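Local structure of BH1478 protein (Bacillus halodurans, 2QUP) at residues R35-L46 and D79-R90. The protein is of unknown function, a DUF327 family member that folds into a bundle of four helices. Sequence-based numbering, arbitrary orientation.
Sequences RDEKAYERLQAL and DAVELGLRLEER
With CG of R86 anti to the backbone N (chi1 -151°) and the chain bent at chi3, the R86 guanidinium turns edge-on to D36, whose own CG lies anti to the carbonyl carbon. R86 meets the carboxylate side-on, NE and NH2 both donating to OD2; NE reaches D36 OD2 at 3.0 Å, nearly in line with the C-O bond. R90, running toward D36 head-on, spans both oxygens, its NE 2.7 Å from D36 OD1 on the syn side and its NH2 2.9 Å from D36 OD2. OD2 thus accepts three N-H groups, and a single carboxylate probably offsets only part of the charge of these two arginines, with R35 close by. A lysine in place of D36 would probably leave R86 and R90 without their shared counter-ion and put a further positive charge against them. The extended R35 lies flat over R86, guanidinium centres 3.9 Å apart and planes within 8°.

These polar groups flank an antiparallel packing of helices 27-60 and 63-88 in the four-helix bundle, the local axes 10.3 Å apart at -151°. L83 is the knob, entering a hole formed by D36, A39, Y40 and L43: its CD1 faces A39 CB at 4.0 Å, while its CD2 lies 3.8 Å from L43 CD1. The other branch of L43, CD2, rests 3.7 Å from D79 CB, and Y144 of helix 126-144 touches both L43 and L83.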
loop_
_atom_site.group_PDB
_atom_site.type_symbol
_atom_site.label_atom_id
_atom_site.label_comp_id
_atom_site.label_asym_id
_atom_site.label_seq_id
_atom_site.Cartn_x
_atom_site.Cartn_y
_atom_site.Cartn_z
ATOM N N ARG A 35 -3.599 10.374 16.898
ATOM C CA ARG A 35 -2.559 10.398 15.882
ATOM C C ARG A 35 -2.623 9.157 14.993
ATOM O O ARG A 35 -2.558 9.270 13.763
ATOM C CB ARG A 35 -1.186 10.519 16.527
ATOM C CG ARG A 35 -0.072 10.700 15.527
ATOM C CD ARG A 35 1.264 10.322 16.097
ATOM N NE ARG A 35 2.328 10.610 15.142
ATOM C CZ ARG A 35 3.622 10.424 15.381
ATOM N NH1 ARG A 35 4.037 9.943 16.548
ATOM N NH2 ARG A 35 4.507 10.723 14.443
ATOM N N ASP A 36 -2.780 7.991 15.624
ATOM C CA ASP A 36 -2.890 6.713 14.919
ATOM C C ASP A 36 -4.146 6.676 14.069
ATOM O O ASP A 36 -4.127 6.168 12.951
ATOM C CB ASP A 36 -2.904 5.542 15.908
ATOM C CG ASP A 36 -1.604 5.416 16.702
ATOM O OD1 ASP A 36 -1.590 4.662 17.695
ATOM O OD2 ASP A 36 -0.596 6.064 16.346
ATOM N N GLU A 37 -5.225 7.228 14.612
ATOM C CA GLU A 37 -6.521 7.267 13.946
ATOM C C GLU A 37 -6.492 8.099 12.668
ATOM O O GLU A 37 -6.986 7.663 11.626
ATOM C CB GLU A 37 -7.566 7.842 14.891
ATOM C CG GLU A 37 -8.773 6.963 15.098
ATOM C CD GLU A 37 -9.410 7.189 16.458
ATOM O OE1 GLU A 37 -9.852 8.331 16.730
ATOM O OE2 GLU A 37 -9.457 6.227 17.255
ATOM N N LYS A 38 -5.910 9.291 12.766
ATOM C CA LYS A 38 -5.783 10.206 11.640
ATOM C C LYS A 38 -4.866 9.648 10.581
ATOM O O LYS A 38 -5.139 9.790 9.407
ATOM C CB LYS A 38 -5.260 11.574 12.095
ATOM C CG LYS A 38 -6.302 12.422 12.804
ATOM C CD LYS A 38 -5.782 13.827 13.081
ATOM C CE LYS A 38 -6.447 14.439 14.322
ATOM N NZ LYS A 38 -6.433 15.934 14.314
ATOM N N ALA A 39 -3.773 9.021 11.000
ATOM C CA ALA A 39 -2.860 8.360 10.073
ATOM C C ALA A 39 -3.554 7.226 9.318
ATOM O O ALA A 39 -3.358 7.064 8.112
ATOM C CB ALA A 39 -1.646 7.851 10.815
ATOM N N TYR A 40 -4.381 6.463 10.031
ATOM C CA TYR A 40 -5.218 5.422 9.430
ATOM C C TYR A 40 -6.182 5.980 8.385
ATOM O O TYR A 40 -6.384 5.375 7.328
ATOM C CB TYR A 40 -6.015 4.676 10.513
ATOM C CG TYR A 40 -6.882 3.541 9.984
ATOM C CD1 TYR A 40 -6.316 2.331 9.603
ATOM C CD2 TYR A 40 -8.265 3.677 9.870
ATOM C CE1 TYR A 40 -7.098 1.286 9.121
ATOM C CE2 TYR A 40 -9.051 2.627 9.390
ATOM C CZ TYR A 40 -8.454 1.441 9.020
ATOM O OH TYR A 40 -9.217 0.403 8.545
ATOM N N GLU A 41 -6.787 7.122 8.707
ATOM C CA GLU A 41 -7.761 7.779 7.850
ATOM C C GLU A 41 -7.119 8.286 6.567
ATOM O O GLU A 41 -7.710 8.179 5.501
ATOM C CB GLU A 41 -8.412 8.954 8.597
ATOM C CG GLU A 41 -9.711 8.597 9.345
ATOM C CD GLU A 41 -10.108 9.630 10.419
ATOM O OE1 GLU A 41 -9.851 10.845 10.225
ATOM O OE2 GLU A 41 -10.687 9.220 11.459
ATOM N N ARG A 42 -5.915 8.844 6.691
ATOM C CA ARG A 42 -5.099 9.269 5.555
ATOM C C ARG A 42 -4.734 8.107 4.635
ATOM O O ARG A 42 -4.847 8.200 3.411
ATOM C CB ARG A 42 -3.838 9.960 6.055
ATOM C CG ARG A 42 -4.024 11.436 6.317
ATOM C CD ARG A 42 -2.694 12.138 6.558
ATOM N NE ARG A 42 -2.359 12.147 7.982
ATOM C CZ ARG A 42 -1.314 11.519 8.521
ATOM N NH1 ARG A 42 -0.462 10.828 7.765
ATOM N NH2 ARG A 42 -1.116 11.583 9.830
ATOM N N LEU A 43 -4.340 6.996 5.238
ATOM C CA LEU A 43 -4.152 5.744 4.514
ATOM C C LEU A 43 -5.386 5.237 3.777
ATOM O O LEU A 43 -5.262 4.603 2.729
ATOM C CB LEU A 43 -3.656 4.654 5.477
ATOM C CG LEU A 43 -2.236 4.617 6.021
ATOM C CD1 LEU A 43 -2.069 3.312 6.795
ATOM C CD2 LEU A 43 -1.179 4.773 4.926
ATOM N N GLN A 44 -6.569 5.463 4.342
ATOM C CA GLN A 44 -7.812 4.987 3.725
ATOM C C GLN A 44 -8.078 5.824 2.476
ATOM O O GLN A 44 -8.484 5.303 1.434
ATOM C CB GLN A 44 -8.994 5.165 4.681
ATOM C CG GLN A 44 -9.154 4.145 5.805
ATOM C CD GLN A 44 -10.466 4.372 6.586
ATOM O OE1 GLN A 44 -11.318 3.476 6.673
ATOM N NE2 GLN A 44 -10.637 5.583 7.136
ATOM N N ALA A 45 -7.839 7.126 2.606
ATOM C CA ALA A 45 -7.997 8.088 1.512
ATOM C C ALA A 45 -7.020 7.821 0.365
ATOM O O ALA A 45 -7.399 7.865 -0.791
ATOM C CB ALA A 45 -7.840 9.530 2.048
ATOM N N LEU A 46 -5.766 7.536 0.709
ATOM C CA LEU A 46 -4.756 7.116 -0.252
ATOM C C LEU A 46 -5.103 5.800 -0.952
ATOM O O LEU A 46 -4.882 5.652 -2.139
ATOM C CB LEU A 46 -3.425 6.966 0.473
ATOM C CG LEU A 46 -2.112 7.033 -0.281
ATOM C CD1 LEU A 46 -2.152 8.079 -1.424
ATOM C CD2 LEU A 46 -1.039 7.375 0.708
ATOM N N ASP A 79 3.999 5.546 4.497
ATOM C CA ASP A 79 3.094 5.938 5.578
ATOM C C ASP A 79 2.569 4.765 6.389
ATOM O O ASP A 79 2.336 4.898 7.582
ATOM C CB ASP A 79 1.922 6.750 5.036
ATOM C CG ASP A 79 2.325 8.145 4.600
ATOM O OD1 ASP A 79 1.530 8.789 3.889
ATOM O OD2 ASP A 79 3.432 8.603 4.961
ATOM N N ALA A 80 2.363 3.626 5.731
ATOM C CA ALA A 80 1.905 2.422 6.398
ATOM C C ALA A 80 2.955 1.764 7.288
ATOM O O ALA A 80 2.614 1.292 8.379
ATOM C CB ALA A 80 1.376 1.425 5.395
ATOM N N VAL A 81 4.209 1.720 6.828
ATOM C CA VAL A 81 5.339 1.258 7.671
ATOM C C VAL A 81 5.486 2.116 8.920
ATOM O O VAL A 81 5.649 1.595 10.012
ATOM C CB VAL A 81 6.701 1.204 6.918
ATOM C CG1 VAL A 81 7.833 0.736 7.853
ATOM C CG2 VAL A 81 6.648 0.258 5.753
ATOM N N GLU A 82 5.412 3.431 8.750
ATOM C CA GLU A 82 5.515 4.362 9.869
ATOM C C GLU A 82 4.421 4.140 10.905
ATOM O O GLU A 82 4.716 4.084 12.097
ATOM C CB GLU A 82 5.495 5.803 9.376
ATOM C CG GLU A 82 6.061 6.788 10.378
ATOM C CD GLU A 82 5.581 8.198 10.142
ATOM O OE1 GLU A 82 5.994 9.093 10.906
ATOM O OE2 GLU A 82 4.794 8.414 9.192
ATOM N N LEU A 83 3.174 3.987 10.449
ATOM C CA LEU A 83 2.073 3.578 11.325
ATOM C C LEU A 83 2.238 2.181 11.942
ATOM O O LEU A 83 2.089 2.027 13.152
ATOM C CB LEU A 83 0.721 3.692 10.609
ATOM C CG LEU A 83 -0.535 3.413 11.443
ATOM C CD1 LEU A 83 -0.667 4.396 12.617
ATOM C CD2 LEU A 83 -1.789 3.408 10.581
ATOM N N GLY A 84 2.535 1.180 11.112
ATOM C CA GLY A 84 2.823 -0.181 11.570
ATOM C C GLY A 84 3.808 -0.329 12.718
ATOM O O GLY A 84 3.530 -1.029 13.698
ATOM N N LEU A 85 4.948 0.346 12.590
ATOM C CA LEU A 85 5.999 0.319 13.595
ATOM C C LEU A 85 5.587 1.015 14.883
ATOM O O LEU A 85 6.033 0.618 15.957
ATOM C CB LEU A 85 7.304 0.938 13.061
ATOM C CG LEU A 85 8.046 0.271 11.893
ATOM C CD1 LEU A 85 9.206 1.146 11.463
ATOM C CD2 LEU A 85 8.538 -1.154 12.226
ATOM N N ARG A 86 4.747 2.042 14.787
ATOM C CA ARG A 86 4.242 2.693 15.997
ATOM C C ARG A 86 3.201 1.843 16.725
ATOM O O ARG A 86 3.237 1.724 17.952
ATOM C CB ARG A 86 3.677 4.070 15.688
ATOM C CG ARG A 86 3.779 5.048 16.847
ATOM C CD ARG A 86 3.538 6.488 16.392
ATOM N NE ARG A 86 2.233 6.689 15.752
ATOM C CZ ARG A 86 2.056 7.006 14.469
ATOM N NH1 ARG A 86 3.102 7.156 13.666
ATOM N NH2 ARG A 86 0.831 7.173 13.987
ATOM N N LEU A 87 2.293 1.237 15.961
ATOM C CA LEU A 87 1.271 0.347 16.507
ATOM C C LEU A 87 1.845 -0.864 17.222
ATOM O O LEU A 87 1.220 -1.365 18.156
ATOM C CB LEU A 87 0.324 -0.141 15.421
ATOM C CG LEU A 87 -0.676 0.831 14.803
ATOM C CD1 LEU A 87 -1.618 0.060 13.882
ATOM C CD2 LEU A 87 -1.437 1.604 15.876
ATOM N N GLU A 88 3.017 -1.327 16.772
ATOM C CA GLU A 88 3.758 -2.408 17.436
ATOM C C GLU A 88 4.108 -2.034 18.873
ATOM O O GLU A 88 4.049 -2.876 19.769
ATOM C CB GLU A 88 5.048 -2.750 16.680
ATOM C CG GLU A 88 4.870 -3.503 15.365
ATOM C CD GLU A 88 4.509 -4.977 15.509
ATOM O OE1 GLU A 88 5.337 -5.751 16.036
ATOM O OE2 GLU A 88 3.406 -5.364 15.052
ATOM N N GLU A 89 4.450 -0.761 19.071
ATOM C CA GLU A 89 4.740 -0.188 20.378
ATOM C C GLU A 89 3.501 0.329 21.135
ATOM O O GLU A 89 3.615 1.218 21.980
ATOM C CB GLU A 89 5.758 0.939 20.218
ATOM C CG GLU A 89 7.146 0.488 19.775
ATOM C CD GLU A 89 8.052 1.666 19.409
ATOM O OE1 GLU A 89 8.095 2.655 20.178
ATOM O OE2 GLU A 89 8.721 1.613 18.349
ATOM N N ARG A 90 2.326 -0.218 20.835
ATOM C CA ARG A 90 1.131 -0.036 21.668
ATOM C C ARG A 90 0.682 -1.393 22.221
ATOM O O ARG A 90 -0.301 -1.491 22.963
ATOM C CB ARG A 90 -0.018 0.625 20.877
ATOM C CG ARG A 90 0.387 1.734 19.901
ATOM C CD ARG A 90 0.288 3.132 20.515
ATOM N NE ARG A 90 0.379 4.208 19.516
ATOM C CZ ARG A 90 0.948 5.395 19.725
ATOM N NH1 ARG A 90 1.503 5.682 20.892
ATOM N NH2 ARG A 90 0.977 6.306 18.763
#